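Local coordinates for ABC-type branched-chain amino acid transport systems periplasmic component-like protein (Thermomonospora curvata, PDB 4N03), which probably binds a fatty acid outside the membrane, as the substrate-binding component of an ABC transporter of the leucine-binding protein family, at residues 57-71 with 317-329. Numbering follows the deposited sequence.
Sequences QQLYYEEVNQRGGVC and GASIVVSALEKAC
Ala318 fits between two tyrosines of the facing helix: its CB lies 3.4 Å from Tyr60 CB and 3.6 Å from Tyr61 CE1, and a side chain this small suits a place where the axes of helices 57-66 and 317-329 come within 9.1 Å. With CG anti to the backbone N (chi1 -160°), the Tyr60 ring lies over the backbone of helix 317-329, Ser319 N above its centre and Ser319 CA 3.5 Å from CZ. Val322 adds its CG2 methyl in the plane of the Tyr61 ring, at the edge, while its CG1 meets Val64 CG2 tip to tip at 4.1 Å.

Both helices, crossing at -38°, pack beside the parallel sheet of one lobe of this periplasmic-binding-protein fold, Tyr61 and Val322 touching Ile75 of strand 74-81.

Polar links flank these apolar contacts. Tyr60 OH shares one water with Ser319 O and another with Ser319 OG. With an alanine here, the Ser319 backbone is likely to lose its aromatic cover, and both waters their phenolic partner. Tyr61 OH donates to Gln57 OE1 from above the amide plane (2.7 Å).

Helix 57-66 ends in a Schellman motif with Gly68 at positive phi, where a CB would press on the carbonyl O of Arg67. Beyond it, Val70 CG1 rests on Leu325 O (3.7 Å), and the Cys71–Cys329 disulfide, SG to SG 2.0 Å, torsion 87°, ties the loop after the helix to helix 317-329.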
ATOM      1  N   GLN A  57       7.347  10.410   4.194  1.00 11.68           N
ATOM      2  CA  GLN A  57       7.173  11.450   3.171  1.00 12.37           C
ATOM      3  C   GLN A  57       7.793  12.767   3.681  1.00 12.52           C
ATOM      4  O   GLN A  57       8.497  13.415   2.917  1.00 13.86           O
ATOM      5  CB  GLN A  57       5.696  11.667   2.842  1.00 12.41           C
ATOM      6  CG  GLN A  57       5.058  10.504   2.079  1.00 12.14           C
ATOM      7  CD  GLN A  57       4.299  10.916   0.861  1.00 11.19           C
ATOM      8  OE1 GLN A  57       3.966  12.070   0.647  1.00 11.46           O
ATOM      9  NE2 GLN A  57       3.962   9.920   0.034  1.00 12.34           N
ATOM     10  N   GLN A  58       7.495  13.147   4.911  1.00 13.38           N
ATOM     11  CA  GLN A  58       8.041  14.401   5.447  0.60 15.02           C
ATOM     12  C   GLN A  58       9.613  14.329   5.480  1.00 14.24           C
ATOM     13  O   GLN A  58      10.287  15.339   5.194  1.00 15.44           O
ATOM     14  CB  GLN A  58       7.390  14.815   6.811  0.60 18.13           C
ATOM     15  CG  GLN A  58       5.844  15.037   6.906  0.60 18.20           C
ATOM     16  CD  GLN A  58       5.217  16.335   6.301  0.60 18.65           C
ATOM     17  OE1 GLN A  58       5.890  17.323   6.033  0.60 25.58           O
ATOM     18  NE2 GLN A  58       3.890  16.319   6.097  0.60 21.50           N
ATOM     19  N   LEU A  59      10.177  13.187   5.792  1.00 13.83           N
ATOM     20  CA  LEU A  59      11.614  13.018   5.757  1.00 15.35           C
ATOM     21  C   LEU A  59      12.169  13.290   4.370  1.00 14.51           C
ATOM     22  O   LEU A  59      13.143  14.067   4.213  1.00 15.59           O
ATOM     23  CB  LEU A  59      11.976  11.595   6.185  1.00 15.48           C
ATOM     24  CG  LEU A  59      13.479  11.277   6.135  1.00 16.06           C
ATOM     25  CD1 LEU A  59      14.350  12.082   7.051  1.00 18.87           C
ATOM     26  CD2 LEU A  59      13.684   9.790   6.377  1.00 17.54           C
ATOM     27  N   TYR A  60      11.553  12.690   3.362  1.00 13.95           N
ATOM     28  CA  TYR A  60      11.984  12.903   1.988  1.00 14.31           C
ATOM     29  C   TYR A  60      11.901  14.416   1.622  1.00 14.70           C
ATOM     30  O   TYR A  60      12.832  14.988   1.061  1.00 15.51           O
ATOM     31  CB  TYR A  60      11.113  12.054   1.017  1.00 13.26           C
ATOM     32  CG  TYR A  60      11.766  11.843  -0.332  1.00 13.95           C
ATOM     33  CD1 TYR A  60      11.787  12.855  -1.302  1.00 15.15           C
ATOM     34  CD2 TYR A  60      12.384  10.649  -0.648  1.00 15.13           C
ATOM     35  CE1 TYR A  60      12.438  12.651  -2.522  1.00 14.55           C
ATOM     36  CE2 TYR A  60      13.039  10.447  -1.827  1.00 17.02           C
ATOM     37  CZ  TYR A  60      13.041  11.446  -2.785  1.00 17.00           C
ATOM     38  OH  TYR A  60      13.713  11.232  -3.952  1.00 20.05           O
ATOM     39  N   TYR A  61      10.762  15.044   1.902  1.00 13.18           N
ATOM     40  CA  TYR A  61      10.566  16.433   1.508  1.00 14.18           C
ATOM     41  C   TYR A  61      11.554  17.330   2.263  1.00 15.28           C
ATOM     42  O   TYR A  61      12.049  18.285   1.680  1.00 17.07           O
ATOM     43  CB  TYR A  61       9.135  16.913   1.733  1.00 13.37           C
ATOM     44  CG  TYR A  61       8.094  16.093   0.996  1.00 12.68           C
ATOM     45  CD1 TYR A  61       8.328  15.612  -0.285  1.00 11.80           C
ATOM     46  CD2 TYR A  61       6.916  15.741   1.597  1.00 12.39           C
ATOM     47  CE1 TYR A  61       7.408  14.833  -0.946  1.00 11.63           C
ATOM     48  CE2 TYR A  61       5.967  14.955   0.917  1.00 12.15           C
ATOM     49  CZ  TYR A  61       6.233  14.487  -0.343  1.00 10.86           C
ATOM     50  OH  TYR A  61       5.375  13.667  -1.034  1.00 11.92           O
ATOM     51  N   GLU A  62      11.821  17.055   3.532  1.00 15.00           N
ATOM     52  CA  GLU A  62      12.850  17.813   4.267  1.00 15.56           C
ATOM     53  C   GLU A  62      14.208  17.673   3.568  1.00 16.98           C
ATOM     54  O   GLU A  62      14.967  18.678   3.474  1.00 19.52           O
ATOM     55  CB  GLU A  62      12.916  17.341   5.718  1.00 18.35           C
ATOM     56  CG  GLU A  62      14.117  17.855   6.515  1.00 24.22           C
ATOM     57  CD  GLU A  62      14.240  17.168   7.878  1.00 31.24           C
ATOM     58  OE1 GLU A  62      13.583  17.645   8.831  1.00 43.62           O
ATOM     59  OE2 GLU A  62      14.992  16.147   7.988  1.00 37.13           O
ATOM     60  N   GLU A  63      14.639  16.482   3.218  1.00 17.02           N
ATOM     61  CA  GLU A  63      15.903  16.279   2.507  1.00 19.16           C
ATOM     62  C   GLU A  63      15.951  17.082   1.202  1.00 17.60           C
ATOM     63  O   GLU A  63      16.964  17.713   0.889  1.00 20.84           O
ATOM     64  CB  GLU A  63      16.127  14.797   2.210  1.00 18.29           C
ATOM     65  CG  GLU A  63      16.368  13.992   3.475  1.00 18.10           C
ATOM     66  CD  GLU A  63      16.306  12.483   3.282  1.00 19.36           C
ATOM     67  OE1 GLU A  63      15.826  11.983   2.220  1.00 20.83           O
ATOM     68  OE2 GLU A  63      16.730  11.775   4.248  1.00 21.35           O
ATOM     69  N   VAL A  64      14.843  17.073   0.451  1.00 16.99           N
ATOM     70  CA  VAL A  64      14.742  17.860  -0.753  1.00 18.31           C
ATOM     71  C   VAL A  64      14.838  19.353  -0.479  1.00 17.43           C
ATOM     72  O   VAL A  64      15.587  20.091  -1.188  1.00 20.87           O
ATOM     73  CB  VAL A  64      13.417  17.541  -1.515  1.00 18.27           C
ATOM     74  CG1 VAL A  64      13.208  18.548  -2.616  1.00 18.83           C
ATOM     75  CG2 VAL A  64      13.458  16.134  -2.084  1.00 17.76           C
ATOM     76  N   ASN A  65      14.117  19.819   0.528  1.00 16.01           N
ATOM     77  CA  ASN A  65      14.170  21.248   0.915  1.00 17.42           C
ATOM     78  C   ASN A  65      15.542  21.706   1.345  1.00 19.22           C
ATOM     79  O   ASN A  65      15.987  22.800   0.964  1.00 21.91           O
ATOM     80  CB  ASN A  65      13.139  21.575   1.989  1.00 16.95           C
ATOM     81  CG  ASN A  65      11.721  21.494   1.419  1.00 17.04           C
ATOM     82  OD1 ASN A  65      11.514  21.611   0.193  1.00 18.18           O
ATOM     83  ND2 ASN A  65      10.745  21.356   2.278  1.00 17.51           N
ATOM     84  N   GLN A  66      16.221  20.843   2.087  1.00 19.81           N
ATOM     85  CA  GLN A  66      17.629  21.100   2.486  0.60 21.00           C
ATOM     86  C   GLN A  66      18.534  21.251   1.272  1.00 24.23           C
ATOM     87  O   GLN A  66      19.559  21.945   1.326  1.00 28.33           O
ATOM     88  CB  GLN A  66      18.160  19.976   3.416  0.60 21.59           C
ATOM     89  CG  GLN A  66      17.411  20.000   4.744  0.60 23.64           C
ATOM     90  CD  GLN A  66      17.793  18.857   5.704  0.60 30.61           C
ATOM     91  OE1 GLN A  66      18.101  17.731   5.294  0.60 30.21           O
ATOM     92  NE2 GLN A  66      17.755  19.154   7.003  0.60 33.73           N
ATOM     93  N   ARG A  67      18.189  20.589   0.166  1.00 24.44           N
ATOM     94  CA  ARG A  67      18.970  20.696  -1.070  0.60 27.76           C
ATOM     95  C   ARG A  67      18.411  21.771  -2.058  1.00 20.24           C
ATOM     96  O   ARG A  67      18.812  21.832  -3.207  1.00 31.39           O
ATOM     97  CB  ARG A  67      19.142  19.332  -1.755  0.60 29.24           C
ATOM     98  CG  ARG A  67      19.877  18.273  -0.935  0.60 34.03           C
ATOM     99  CD  ARG A  67      19.984  16.964  -1.727  0.60 40.59           C
ATOM    100  NE  ARG A  67      20.577  15.829  -0.995  0.60 46.93           N
ATOM    101  CZ  ARG A  67      21.885  15.574  -0.870  0.60 40.80           C
ATOM    102  NH1 ARG A  67      22.277  14.497  -0.197  0.60 50.08           N
ATOM    103  NH2 ARG A  67      22.813  16.376  -1.393  0.60 50.11           N
ATOM    104  N   GLY A  68      17.579  22.663  -1.548  1.00 21.76           N
ATOM    105  CA  GLY A  68      17.091  23.812  -2.326  1.00 20.37           C
ATOM    106  C   GLY A  68      15.685  23.669  -2.893  1.00 20.60           C
ATOM    107  O   GLY A  68      15.260  24.549  -3.636  1.00 22.92           O
ATOM    108  N   GLY A  69      14.944  22.655  -2.461  1.00 20.20           N
ATOM    109  CA  GLY A  69      13.598  22.443  -2.967  1.00 19.00           C
ATOM    110  C   GLY A  69      13.600  22.002  -4.413  1.00 18.96           C
ATOM    111  O   GLY A  69      14.512  21.373  -4.882  1.00 23.02           O
ATOM    112  N   VAL A  70      12.501  22.275  -5.101  1.00 19.20           N
ATOM    113  CA  VAL A  70      12.276  21.949  -6.533  1.00 17.91           C
ATOM    114  C   VAL A  70      12.015  23.249  -7.269  1.00 17.04           C
ATOM    115  O   VAL A  70      11.135  24.016  -6.863  1.00 18.44           O
ATOM    116  CB  VAL A  70      11.076  21.010  -6.786  1.00 19.36           C
ATOM    117  CG1 VAL A  70      10.907  20.767  -8.266  1.00 20.23           C
ATOM    118  CG2 VAL A  70      11.317  19.699  -6.054  1.00 21.64           C
ATOM    119  N   CYS A  71      12.795  23.541  -8.303  1.00 18.82           N
ATOM    120  CA  CYS A  71      12.521  24.764  -9.073  1.00 20.92           C
ATOM    121  C   CYS A  71      12.650  25.974  -8.102  1.00 18.37           C
ATOM    122  O   CYS A  71      11.937  26.953  -8.244  1.00 18.85           O
ATOM    123  CB  CYS A  71      11.117  24.615  -9.819  1.00 21.88           C
ATOM    124  SG  CYS A  71      11.289  24.684 -11.633  1.00 32.17           S
ATOM    125  N   GLY A 317       6.740   6.952  -2.200  1.00 11.21           N
ATOM    126  CA  GLY A 317       5.742   7.833  -2.799  1.00 11.54           C
ATOM    127  C   GLY A 317       6.250   9.243  -2.962  1.00 10.32           C
ATOM    128  O   GLY A 317       6.036   9.922  -3.963  1.00 10.43           O
ATOM    129  N   ALA A 318       6.987   9.735  -1.940  1.00 10.64           N
ATOM    130  CA  ALA A 318       7.613  11.039  -2.014  1.00 10.95           C
ATOM    131  C   ALA A 318       8.621  11.073  -3.175  1.00 11.27           C
ATOM    132  O   ALA A 318       8.703  12.058  -3.907  1.00 12.40           O
ATOM    133  CB  ALA A 318       8.256  11.395  -0.693  1.00 11.22           C
ATOM    134  N   SER A 319       9.384  10.022  -3.329  1.00 12.86           N
ATOM    135  CA  SER A 319      10.354   9.936  -4.410  1.00 13.58           C
ATOM    136  C   SER A 319       9.637  10.075  -5.769  1.00 13.07           C
ATOM    137  O   SER A 319      10.093  10.773  -6.676  1.00 14.18           O
ATOM    138  CB  SER A 319      11.069   8.605  -4.355  1.00 16.72           C
ATOM    139  OG  SER A 319      11.986   8.487  -5.415  1.00 21.68           O
ATOM    140  N   ILE A 320       8.492   9.408  -5.941  1.00 11.92           N
ATOM    141  CA  ILE A 320       7.711   9.466  -7.185  1.00 11.66           C
ATOM    142  C   ILE A 320       7.262  10.890  -7.462  1.00 11.48           C
ATOM    143  O   ILE A 320       7.428  11.405  -8.586  1.00 11.54           O
ATOM    144  CB  ILE A 320       6.497   8.504  -7.134  1.00 12.14           C
ATOM    145  CG1 ILE A 320       6.967   7.055  -7.150  1.00 13.23           C
ATOM    146  CG2 ILE A 320       5.572   8.788  -8.328  1.00 12.76           C
ATOM    147  CD1 ILE A 320       5.883   6.070  -6.767  1.00 15.02           C
ATOM    148  N   VAL A 321       6.631  11.559  -6.497  1.00 11.13           N
ATOM    149  CA  VAL A 321       6.126  12.879  -6.754  1.00 11.01           C
ATOM    150  C   VAL A 321       7.258  13.882  -7.023  1.00 11.82           C
ATOM    151  O   VAL A 321       7.150  14.764  -7.869  1.00 12.11           O
ATOM    152  CB  VAL A 321       5.146  13.375  -5.660  1.00 11.13           C
ATOM    153  CG1 VAL A 321       5.858  13.814  -4.379  1.00 11.12           C
ATOM    154  CG2 VAL A 321       4.309  14.508  -6.221  1.00 12.17           C
ATOM    155  N   VAL A 322       8.368  13.761  -6.298  1.00 11.40           N
ATOM    156  CA  VAL A 322       9.507  14.674  -6.483  1.00 12.62           C
ATOM    157  C   VAL A 322      10.122  14.474  -7.879  1.00 12.62           C
ATOM    158  O   VAL A 322      10.471  15.450  -8.529  1.00 13.11           O
ATOM    159  CB  VAL A 322      10.536  14.581  -5.328  1.00 13.10           C
ATOM    160  CG1 VAL A 322      11.773  15.336  -5.680  1.00 14.14           C
ATOM    161  CG2 VAL A 322       9.907  15.077  -4.046  1.00 14.32           C
ATOM    162  N   SER A 323      10.283  13.232  -8.317  1.00 13.29           N
ATOM    163  CA  SER A 323      10.806  12.986  -9.658  0.60 13.17           C
ATOM    164  C   SER A 323       9.928  13.712 -10.699  1.00 13.24           C
ATOM    165  O   SER A 323      10.422  14.353 -11.622  1.00 14.65           O
ATOM    166  CB  SER A 323      10.838  11.481  -9.969  0.60 14.47           C
ATOM    167  OG  SER A 323      11.895  10.847  -9.259  0.60 14.75           O
ATOM    168  N   ALA A 324       8.605  13.606 -10.547  1.00 12.90           N
ATOM    169  CA  ALA A 324       7.673  14.243 -11.468  1.00 12.91           C
ATOM    170  C   ALA A 324       7.750  15.751 -11.355  1.00 11.85           C
ATOM    171  O   ALA A 324       7.772  16.451 -12.358  1.00 12.89           O
ATOM    172  CB  ALA A 324       6.240  13.760 -11.237  1.00 12.83           C
ATOM    173  N   LEU A 325       7.878  16.275 -10.128  1.00 12.48           N
ATOM    174  CA  LEU A 325       7.972  17.710  -9.955  1.00 12.43           C
ATOM    175  C   LEU A 325       9.237  18.279 -10.610  1.00 13.36           C
ATOM    176  O   LEU A 325       9.198  19.330 -11.219  1.00 13.75           O
ATOM    177  CB  LEU A 325       7.970  18.092  -8.467  1.00 12.63           C
ATOM    178  CG  LEU A 325       6.642  17.938  -7.703  1.00 13.63           C
ATOM    179  CD1 LEU A 325       6.876  17.963  -6.204  1.00 13.85           C
ATOM    180  CD2 LEU A 325       5.689  19.046  -8.120  1.00 14.34           C
ATOM    181  N   GLU A 326      10.336  17.558 -10.486  1.00 14.03           N
ATOM    182  CA  GLU A 326      11.589  18.003 -11.082  0.70 15.63           C
ATOM    183  C   GLU A 326      11.506  18.030 -12.612  1.00 14.66           C
ATOM    184  O   GLU A 326      12.006  18.989 -13.246  1.00 16.90           O
ATOM    185  CB  GLU A 326      12.730  17.112 -10.625  0.70 17.51           C
ATOM    186  CG  GLU A 326      13.118  17.330  -9.173  0.70 18.39           C
ATOM    187  CD  GLU A 326      14.159  16.333  -8.693  0.70 22.78           C
ATOM    188  OE1 GLU A 326      14.315  15.273  -9.326  0.70 28.51           O
ATOM    189  OE2 GLU A 326      14.829  16.635  -7.684  0.70 30.27           O
ATOM    190  N   LYS A 327      10.880  17.030 -13.224  1.00 14.44           N
ATOM    191  CA  LYS A 327      10.730  17.013 -14.683  0.60 14.07           C
ATOM    192  C   LYS A 327       9.772  18.122 -15.119  1.00 13.56           C
ATOM    193  O   LYS A 327       9.997  18.831 -16.118  1.00 15.06           O
ATOM    194  CB  LYS A 327      10.223  15.650 -15.152  0.60 16.42           C
ATOM    195  CG  LYS A 327      11.222  14.491 -15.219  0.60 18.84           C
ATOM    196  CD  LYS A 327      10.496  13.232 -15.695  0.60 23.98           C
ATOM    197  CE  LYS A 327      11.261  11.948 -15.463  0.60 27.58           C
ATOM    198  NZ  LYS A 327      11.057  11.461 -14.081  0.60 28.09           N
ATOM    199  N   ALA A 328       8.676  18.306 -14.381  1.00 12.58           N
ATOM    200  CA  ALA A 328       7.745  19.377 -14.700  1.00 13.39           C
ATOM    201  C   ALA A 328       8.370  20.756 -14.592  1.00 13.75           C
ATOM    202  O   ALA A 328       8.151  21.631 -15.414  1.00 13.65           O
ATOM    203  CB  ALA A 328       6.519  19.250 -13.831  1.00 13.48           C
ATOM    204  N   CYS A 329       9.174  20.967 -13.545  1.00 15.70           N
ATOM    205  CA  CYS A 329       9.979  22.177 -13.357  1.00 17.85           C
ATOM    206  C   CYS A 329      10.840  22.464 -14.564  1.00 15.11           C
ATOM    207  O   CYS A 329      10.913  23.615 -15.038  1.00 17.57           O
ATOM    208  CB  CYS A 329      10.937  21.981 -12.107  1.00 19.07           C
ATOM    209  SG  CYS A 329      12.388  23.030 -12.016  1.00 24.28           S
TER
HETATM  210  O   HOH W   1      12.830  11.790  -6.506  1.00 22.69           O
HETATM  211  O   HOH W   2      14.474   8.158  -4.634  1.00 31.77           O